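Local coordinates for protein cytosine deaminase (Klebsiella pneumoniae, PDB 4R85) that probably catalyses the hydrolytic deamination of cytosine and 5-methylcytosine, in an amidohydrolase active site that holds an iron(II) ion, at residues Q236-H241 against G264-S269; L259-G264 against A299-C304; Q387-T392 against L401-E406. All blocks are in the same frame, centred on the assembly; numbering follows the deposited sequence.

Contacts 1 and 2 are successive steps round one barrel, and contact 3 belongs to the sheet's far end. Contact 1 pairs two parallel strands. Contact 2 joins the helix that connects them to the next strand's approach. The two share G264, and their centres lie about 9 Å apart. They also touch directly: N266 OD1 is 2.9 Å from N302 ND2, probably a hydrogen bond. Only contact 1 holds a metal ligand, H241, whose side chain lies about 4 Å from bound 5-methylcytosine. The hairpin of contact 3 has its centre about 31 Å from that of contact 1 and about 34 Å from that of contact 2, and meets the second subunit.

Contact 1: residues Q236-H241 against G264-S269. With FE2 (Fe (II) ion), chain H.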
loop_
_atom_site.group_PDB
_atom_site.type_symbol
_atom_site.label_atom_id
_atom_site.label_comp_id
_atom_site.label_asym_id
_atom_site.label_seq_id
_atom_site.Cartn_x
_atom_site.Cartn_y
_atom_site.Cartn_z
ATOM N N GLN A 236 -12.262 24.985 13.039
ATOM C CA GLN A 236 -13.440 24.547 12.289
ATOM C C GLN A 236 -13.155 24.412 10.794
ATOM O O GLN A 236 -14.067 24.154 10.005
ATOM C CB GLN A 236 -14.597 25.526 12.496
ATOM C CG GLN A 236 -15.200 25.504 13.903
ATOM C CD GLN A 236 -14.316 26.174 14.929
ATOM O OE1 GLN A 236 -13.815 27.278 14.711
ATOM N NE2 GLN A 236 -14.110 25.504 16.057
ATOM N N VAL A 237 -11.892 24.584 10.412
ATOM C CA VAL A 237 -11.517 24.621 9.002
ATOM C C VAL A 237 -10.510 23.533 8.650
ATOM O O VAL A 237 -9.509 23.362 9.335
ATOM C CB VAL A 237 -10.925 26.001 8.624
ATOM C CG1 VAL A 237 -10.446 26.009 7.162
ATOM C CG2 VAL A 237 -11.975 27.099 8.854
ATOM N N THR A 238 -10.790 22.800 7.577
ATOM C CA THR A 238 -9.860 21.800 7.066
ATOM C C THR A 238 -9.525 22.091 5.610
ATOM O O THR A 238 -10.400 22.483 4.826
ATOM C CB THR A 238 -10.429 20.367 7.194
ATOM O OG1 THR A 238 -10.650 20.058 8.579
ATOM C CG2 THR A 238 -9.455 19.342 6.610
ATOM N N ALA A 239 -8.251 21.920 5.259
ATOM C CA ALA A 239 -7.822 21.938 3.867
ATOM C C ALA A 239 -7.531 20.507 3.432
ATOM O O ALA A 239 -6.649 19.844 3.995
ATOM C CB ALA A 239 -6.572 22.817 3.706
ATOM N N SER A 240 -8.267 20.022 2.436
ATOM C CA SER A 240 -8.055 18.676 1.923
ATOM C C SER A 240 -7.279 18.756 0.617
ATOM O O SER A 240 -7.391 19.743 -0.099
ATOM C CB SER A 240 -9.398 17.978 1.683
ATOM O OG SER A 240 -10.061 17.665 2.905
ATOM N N HIS A 241 -6.474 17.736 0.326
ATOM C CA HIS A 241 -5.800 17.635 -0.982
ATOM C C HIS A 241 -4.967 18.855 -1.312
ATOM O O HIS A 241 -5.151 19.463 -2.371
ATOM C CB HIS A 241 -6.796 17.561 -2.139
ATOM C CG HIS A 241 -7.691 16.367 -2.133
ATOM N ND1 HIS A 241 -7.231 15.087 -2.348
ATOM C CD2 HIS A 241 -9.035 16.272 -2.018
ATOM C CE1 HIS A 241 -8.253 14.247 -2.341
ATOM N NE2 HIS A 241 -9.358 14.942 -2.137
ATOM N N GLY A 264 -4.333 27.702 12.584
ATOM C CA GLY A 264 -4.901 26.617 13.363
ATOM C C GLY A 264 -5.731 25.633 12.554
ATOM O O GLY A 264 -6.376 24.765 13.138
ATOM N N ILE A 265 -5.708 25.742 11.224
ATOM C CA ILE A 265 -6.505 24.831 10.391
ATOM C C ILE A 265 -5.946 23.409 10.342
ATOM O O ILE A 265 -4.777 23.177 10.672
ATOM C CB ILE A 265 -6.708 25.352 8.944
ATOM C CG1 ILE A 265 -5.419 25.245 8.120
ATOM C CG2 ILE A 265 -7.271 26.768 8.953
ATOM C CD1 ILE A 265 -5.612 25.589 6.638
ATOM N N ASN A 266 -6.796 22.466 9.931
ATOM C CA ASN A 266 -6.418 21.062 9.816
ATOM C C ASN A 266 -6.126 20.707 8.368
ATOM O O ASN A 266 -6.542 21.417 7.459
ATOM C CB ASN A 266 -7.548 20.150 10.323
ATOM C CG ASN A 266 -7.957 20.456 11.754
ATOM O OD1 ASN A 266 -7.317 20.005 12.700
ATOM N ND2 ASN A 266 -9.032 21.212 11.912
ATOM N N PHE A 267 -5.414 19.602 8.170
ATOM C CA PHE A 267 -5.078 19.116 6.839
ATOM C C PHE A 267 -5.468 17.657 6.675
ATOM O O PHE A 267 -5.279 16.846 7.576
ATOM C CB PHE A 267 -3.577 19.285 6.572
ATOM C CG PHE A 267 -3.164 20.713 6.393
ATOM C CD1 PHE A 267 -2.912 21.215 5.128
ATOM C CD2 PHE A 267 -3.064 21.566 7.487
ATOM C CE1 PHE A 267 -2.540 22.534 4.958
ATOM C CE2 PHE A 267 -2.717 22.889 7.321
ATOM C CZ PHE A 267 -2.440 23.371 6.058
ATOM N N ILE A 268 -6.022 17.317 5.516
ATOM C CA ILE A 268 -6.271 15.919 5.205
ATOM C C ILE A 268 -5.504 15.540 3.941
ATOM O O ILE A 268 -5.527 16.269 2.950
ATOM C CB ILE A 268 -7.777 15.630 5.043
ATOM C CG1 ILE A 268 -8.503 15.821 6.391
ATOM C CG2 ILE A 268 -7.997 14.212 4.511
ATOM C CD1 ILE A 268 -10.018 15.719 6.277
ATOM N N SER A 269 -4.796 14.418 3.997
ATOM C CA SER A 269 -4.076 13.905 2.833
ATOM C C SER A 269 -4.680 12.569 2.432
ATOM O O SER A 269 -5.014 11.758 3.296
ATOM C CB SER A 269 -2.603 13.701 3.178
ATOM O OG SER A 269 -1.942 12.987 2.143
HETATM FE FE FE2 H . -11.800 14.394 -2.279
HETATM O O HOH W 1 -4.110 18.809 2.850
#
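I265 packs against V237 and A239 just before its chain becomes a strand. With CG1 between the backbone N and the carbonyl carbon (chi1 73°), its two branches part: CG2 lies 3.7 Å from V237 CG1, and CD1 reaches the A239 methyl. The parallel pairing opens at N266, whose N donates to V237 O over 2.9 Å. N266 ND2 adds a weak bond to the same oxygen, while OD1 binds N302 ND2. N266 O in turn receives A239 N at 2.8 Å.

F267 faces the other side of the sheet with A239, and its CE1 lies 4.2 Å from A239 CB. I268 returns to the side of T238 and S240. Its CG1 and CD1 meet T238 CG2, and its N donates to A239 O, which also accepts a bond from a water that bridges to I268 O. The last backbone bond, H241 N to I268 O at 3.2 Å, holds the chain at the point where H241 turns off the strand with positive phi (56°). From there the imidazole presents NE2 to the iron(II) ion, 2.5 Å away in the ring plane; H56, H58, H209 and D308 complete the site. S240 OG bonds both D207 and the iron ligand H56, a second-shell link that probably helps orient that imidazole.

This is a beta-alpha-beta crossover of the amidohydrolase barrel. Strand 205-209 flanks 237-240, strand 303-305 flanks 266-269, and helix 220-231 packs over V237, A239, I265 and F267.

Contact 2: residues L259-G264 against A299-C304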
loop_
_atom_site.group_PDB
_atom_site.type_symbol
_atom_site.label_atom_id
_atom_site.label_comp_id
_atom_site.label_asym_id
_atom_site.label_seq_id
_atom_site.Cartn_x
_atom_site.Cartn_y
_atom_site.Cartn_z
ATOM N N LEU A 259 1.956 31.105 8.593
ATOM C CA LEU A 259 0.520 31.351 8.524
ATOM C C LEU A 259 -0.245 30.072 8.852
ATOM O O LEU A 259 -1.246 30.103 9.569
ATOM C CB LEU A 259 0.127 31.808 7.111
ATOM C CG LEU A 259 -1.377 31.854 6.817
ATOM C CD1 LEU A 259 -2.112 32.732 7.835
ATOM C CD2 LEU A 259 -1.625 32.353 5.388
ATOM N N LEU A 260 0.218 28.943 8.317
ATOM C CA LEU A 260 -0.510 27.692 8.500
ATOM C C LEU A 260 -0.608 27.364 9.985
ATOM O O LEU A 260 -1.679 27.002 10.472
ATOM C CB LEU A 260 0.140 26.541 7.730
ATOM C CG LEU A 260 0.147 26.642 6.202
ATOM C CD1 LEU A 260 0.649 25.337 5.581
ATOM C CD2 LEU A 260 -1.257 26.977 5.660
ATOM N N LYS A 261 0.509 27.524 10.697
ATOM C CA LYS A 261 0.538 27.327 12.143
ATOM C C LYS A 261 -0.375 28.306 12.881
ATOM O O LYS A 261 -1.150 27.904 13.751
ATOM C CB LYS A 261 1.966 27.469 12.675
ATOM C CG LYS A 261 2.084 27.197 14.168
ATOM C CD LYS A 261 1.569 25.800 14.490
ATOM C CE LYS A 261 1.831 25.413 15.937
ATOM N NZ LYS A 261 1.104 24.160 16.281
ATOM N N ALA A 262 -0.269 29.588 12.542
ATOM C CA ALA A 262 -1.046 30.623 13.216
ATOM C C ALA A 262 -2.548 30.453 12.965
ATOM O O ALA A 262 -3.367 30.775 13.827
ATOM C CB ALA A 262 -0.589 32.001 12.770
ATOM N N SER A 263 -2.908 29.929 11.795
ATOM C CA SER A 263 -4.321 29.825 11.416
ATOM C C SER A 263 -5.058 28.748 12.211
ATOM O O SER A 263 -6.263 28.857 12.466
ATOM C CB SER A 263 -4.454 29.530 9.923
ATOM O OG SER A 263 -4.126 28.173 9.654
ATOM N N GLY A 264 -4.333 27.702 12.584
ATOM C CA GLY A 264 -4.901 26.617 13.363
ATOM C C GLY A 264 -5.731 25.633 12.554
ATOM O O GLY A 264 -6.376 24.765 13.138
ATOM N N ALA A 299 5.745 20.431 12.427
ATOM C CA ALA A 299 5.480 21.831 12.737
ATOM C C ALA A 299 4.370 21.986 13.781
ATOM O O ALA A 299 4.056 23.099 14.193
ATOM C CB ALA A 299 5.114 22.597 11.458
ATOM N N GLY A 300 3.777 20.873 14.202
ATOM C CA GLY A 300 2.712 20.915 15.193
ATOM C C GLY A 300 1.340 21.177 14.583
ATOM O O GLY A 300 0.408 21.582 15.268
ATOM N N ILE A 301 1.219 20.947 13.284
ATOM C CA ILE A 301 -0.027 21.208 12.563
ATOM C C ILE A 301 -0.754 19.874 12.437
ATOM O O ILE A 301 -0.135 18.857 12.142
ATOM C CB ILE A 301 0.287 21.830 11.194
ATOM C CG1 ILE A 301 0.844 23.250 11.387
ATOM C CG2 ILE A 301 -0.941 21.832 10.262
ATOM C CD1 ILE A 301 1.486 23.827 10.138
ATOM N N ASN A 302 -2.054 19.866 12.710
ATOM C CA ASN A 302 -2.816 18.623 12.663
ATOM C C ASN A 302 -3.033 18.139 11.233
ATOM O O ASN A 302 -3.617 18.852 10.422
ATOM C CB ASN A 302 -4.173 18.799 13.326
ATOM C CG ASN A 302 -4.875 17.477 13.550
ATOM O OD1 ASN A 302 -4.298 16.551 14.115
ATOM N ND2 ASN A 302 -6.113 17.374 13.089
ATOM N N VAL A 303 -2.582 16.923 10.940
ATOM C CA VAL A 303 -2.764 16.337 9.604
ATOM C C VAL A 303 -3.218 14.881 9.764
ATOM O O VAL A 303 -2.898 14.226 10.758
ATOM C CB VAL A 303 -1.460 16.456 8.752
ATOM C CG1 VAL A 303 -0.299 15.728 9.427
ATOM C CG2 VAL A 303 -1.661 15.950 7.315
ATOM N N CYS A 304 -4.002 14.381 8.817
ATOM C CA CYS A 304 -4.446 12.996 8.891
ATOM C C CYS A 304 -4.642 12.396 7.500
ATOM O O CYS A 304 -4.524 13.105 6.507
ATOM C CB CYS A 304 -5.721 12.897 9.726
ATOM S SG CYS A 304 -7.105 13.799 9.009
#
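The flat group here is the peptide that begins at G300, and the ammonium of K261 meets it from above. K261 NZ donates to G300 O over 2.9 Å, but it stands 58° out of the carbonyl plane and bends in at a C=O...N angle of 108°, not on a lone pair; the same nitrogen is 3.4 Å from G300 C. It therefore rests partly over the face of the group.

The lysine reaches this place by leaving the helix with CG anti to its backbone N (chi1 -177°) and then folding at chi2. Beyond that bend the chain is extended, and its CE passes 3.7 Å from A299 O. Both carbonyls lie just past the end of helix 293-298, where G300, whose oxygen is the one that accepts, takes positive phi and closes a Schellman motif. A positive charge beside such carbonyls probably gains from the polarity of the helix end.

Nearer the helix backbone, the I301 and K261 side chains run alongside one another, pointing opposite ways, with I301 CG1 4.1 Å from K261 CD. At its tip, I301 CD1 touches L260 CB at 3.9 Å and lies equally close to K261 N, so the buried isoleucine supplies the apolar part of the contact, and the exposed lysine the polar bond. The helix end is tied by its own side chain: S263 OG donates to L260 O at 2.8 Å and accepts from I265 N.

Helix 250-263 thus lies against the run leading into strand 303-305. L260 also touches L221 and A225 of helix 220-231, L260 and I301 share L296 of helix 293-298, and both rest on F267 of strand 266-269.

Contact 3: residues Q387-T392 against L401-E406; sequences QARVLT and LQREVE
L391 and R403 face each other in a beta hairpin, strands 390-395 and 398-403, where L391 O takes R403 N at 2.8 Å and the axes of the short segments 390-392 and 401-403 lie 117° apart. L391 and T392 together face I374 on the other side, a classic beta bulge. T392 pairs with Q402 as an antiparallel non-hydrogen-bonded pair, and their side chains supply a bond of their own: T392 OG1 donates to Q402 OE1 over 2.9 Å. Q402 folds at chi2 (62°) to bring its amide back alongside, where NE2 makes a weak bond to R403 O.

Two arginines do most of the remaining work. R403 curls across V390, and its NH1 donates to V390 O at 2.8 Å, on a lone pair and close to the guanidinium plane; NH1 also bonds D108 O. R389 sends NH1 edge-on to E404 O, again 2.8 Å. Its guanidinium is clasped between R403 CD over one face and E406 CB over the centre of the other, so packing on both faces, together with the bond at its edge, limits the group's rotation. The two guanidinium planes are turned 74° apart.

R389, R403 and E406 form reciprocal ion pairs across the dimer interface. E406 OE2 bridges to R403 NE and R389 NH1 of the second subunit; R389 NH2 forms a salt bridge to E406 OE2 of the second subunit, whereas R403 NE to E406 OE1 of the second subunit is long and weak. Q402 and R403 pair antiparallel with a strand there, so the sheet continues from one chain into the other. Away from the arginines' polar ends, L391 CD1 meets V405 CG2 at 3.6 Å.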
loop_
_atom_site.group_PDB
_atom_site.type_symbol
_atom_site.label_atom_id
_atom_site.label_comp_id
_atom_site.label_asym_id
_atom_site.label_seq_id
_atom_site.Cartn_x
_atom_site.Cartn_y
_atom_site.Cartn_z
ATOM N N GLN A 387 -1.182 -5.114 9.172
ATOM C CA GLN A 387 -2.517 -4.704 8.741
ATOM C C GLN A 387 -3.554 -5.366 9.643
ATOM O O GLN A 387 -4.434 -6.093 9.172
ATOM C CB GLN A 387 -2.743 -5.063 7.269
ATOM C CG GLN A 387 -1.841 -4.291 6.311
ATOM C CD GLN A 387 -2.261 -2.841 6.176
ATOM O OE1 GLN A 387 -3.257 -2.535 5.523
ATOM N NE2 GLN A 387 -1.518 -1.941 6.815
ATOM N N ALA A 388 -3.420 -5.120 10.947
ATOM C CA ALA A 388 -4.176 -5.848 11.966
ATOM C C ALA A 388 -5.682 -5.803 11.745
ATOM O O ALA A 388 -6.252 -4.750 11.471
ATOM C CB ALA A 388 -3.828 -5.332 13.367
ATOM N N ARG A 389 -6.310 -6.965 11.866
ATOM C CA ARG A 389 -7.748 -7.090 11.722
ATOM C C ARG A 389 -8.467 -6.487 12.920
ATOM O O ARG A 389 -7.971 -6.533 14.047
ATOM C CB ARG A 389 -8.117 -8.566 11.564
ATOM C CG ARG A 389 -7.520 -9.196 10.313
ATOM C CD ARG A 389 -7.285 -10.694 10.470
ATOM N NE ARG A 389 -8.383 -11.502 9.937
ATOM C CZ ARG A 389 -9.340 -12.047 10.681
ATOM N NH1 ARG A 389 -9.342 -11.867 11.995
ATOM N NH2 ARG A 389 -10.296 -12.769 10.111
ATOM N N VAL A 390 -9.637 -5.914 12.669
ATOM C CA VAL A 390 -10.483 -5.428 13.746
ATOM C C VAL A 390 -11.284 -6.607 14.260
ATOM O O VAL A 390 -12.122 -7.164 13.540
ATOM C CB VAL A 390 -11.443 -4.337 13.260
ATOM C CG1 VAL A 390 -12.467 -4.006 14.345
ATOM C CG2 VAL A 390 -10.658 -3.094 12.827
ATOM N N LEU A 391 -11.017 -6.998 15.502
ATOM C CA LEU A 391 -11.634 -8.188 16.062
ATOM C C LEU A 391 -12.998 -7.886 16.677
ATOM O O LEU A 391 -13.893 -8.726 16.661
ATOM C CB LEU A 391 -10.721 -8.807 17.118
ATOM C CG LEU A 391 -9.389 -9.372 16.623
ATOM C CD1 LEU A 391 -8.685 -10.051 17.770
ATOM C CD2 LEU A 391 -9.589 -10.347 15.461
ATOM N N THR A 392 -13.139 -6.691 17.239
ATOM C CA THR A 392 -14.391 -6.290 17.864
ATOM C C THR A 392 -14.601 -4.804 17.646
ATOM O O THR A 392 -13.666 -4.019 17.767
ATOM C CB THR A 392 -14.376 -6.569 19.378
ATOM O OG1 THR A 392 -13.940 -7.915 19.618
ATOM C CG2 THR A 392 -15.767 -6.383 19.968
ATOM N N LEU A 401 -19.790 -5.544 15.773
ATOM C CA LEU A 401 -19.001 -6.402 14.896
ATOM C C LEU A 401 -18.109 -7.314 15.724
ATOM O O LEU A 401 -17.469 -6.878 16.672
ATOM C CB LEU A 401 -18.141 -5.569 13.939
ATOM C CG LEU A 401 -17.161 -6.301 13.007
ATOM C CD1 LEU A 401 -16.938 -5.479 11.749
ATOM C CD2 LEU A 401 -15.803 -6.615 13.665
ATOM N N GLN A 402 -18.058 -8.579 15.334
ATOM C CA GLN A 402 -17.169 -9.540 15.959
ATOM C C GLN A 402 -16.552 -10.419 14.879
ATOM O O GLN A 402 -17.260 -11.088 14.116
ATOM C CB GLN A 402 -17.921 -10.396 16.979
ATOM C CG GLN A 402 -17.031 -11.369 17.733
ATOM C CD GLN A 402 -15.974 -10.658 18.552
ATOM O OE1 GLN A 402 -16.262 -9.666 19.218
ATOM N NE2 GLN A 402 -14.737 -11.152 18.494
ATOM N N ARG A 403 -15.226 -10.391 14.815
ATOM C CA ARG A 403 -14.459 -11.210 13.897
ATOM C C ARG A 403 -13.729 -12.255 14.715
ATOM O O ARG A 403 -13.295 -11.983 15.834
ATOM C CB ARG A 403 -13.422 -10.344 13.184
ATOM C CG ARG A 403 -13.388 -10.473 11.683
ATOM C CD ARG A 403 -12.262 -9.611 11.110
ATOM N NE ARG A 403 -12.643 -8.931 9.875
ATOM C CZ ARG A 403 -13.045 -7.664 9.806
ATOM N NH1 ARG A 403 -13.116 -6.913 10.905
ATOM N NH2 ARG A 403 -13.367 -7.140 8.631
ATOM N N GLU A 404 -13.590 -13.455 14.169
ATOM C CA GLU A 404 -12.774 -14.459 14.824
ATOM C C GLU A 404 -11.311 -14.183 14.518
ATOM O O GLU A 404 -10.983 -13.638 13.462
ATOM C CB GLU A 404 -13.168 -15.864 14.368
ATOM C CG GLU A 404 -14.367 -16.439 15.105
ATOM C CD GLU A 404 -14.086 -16.678 16.580
ATOM O OE1 GLU A 404 -12.899 -16.808 16.952
ATOM O OE2 GLU A 404 -15.054 -16.736 17.372
ATOM N N VAL A 405 -10.436 -14.533 15.451
ATOM C CA VAL A 405 -9.003 -14.437 15.213
ATOM C C VAL A 405 -8.625 -15.434 14.122
ATOM O O VAL A 405 -9.057 -16.588 14.149
ATOM C CB VAL A 405 -8.190 -14.713 16.498
ATOM C CG1 VAL A 405 -6.699 -14.763 16.199
ATOM C CG2 VAL A 405 -8.481 -13.650 17.539
ATOM N N GLU A 406 -7.841 -14.976 13.153
ATOM C CA GLU A 406 -7.445 -15.819 12.034
ATOM C C GLU A 406 -6.723 -17.067 12.531
ATOM O O GLU A 406 -5.847 -16.991 13.398
ATOM C CB GLU A 406 -6.550 -15.040 11.073
ATOM C CG GLU A 406 -6.309 -15.743 9.752
ATOM C CD GLU A 406 -5.364 -14.976 8.855
ATOM O OE1 GLU A 406 -4.246 -14.649 9.307
ATOM O OE2 GLU A 406 -5.743 -14.692 7.700
#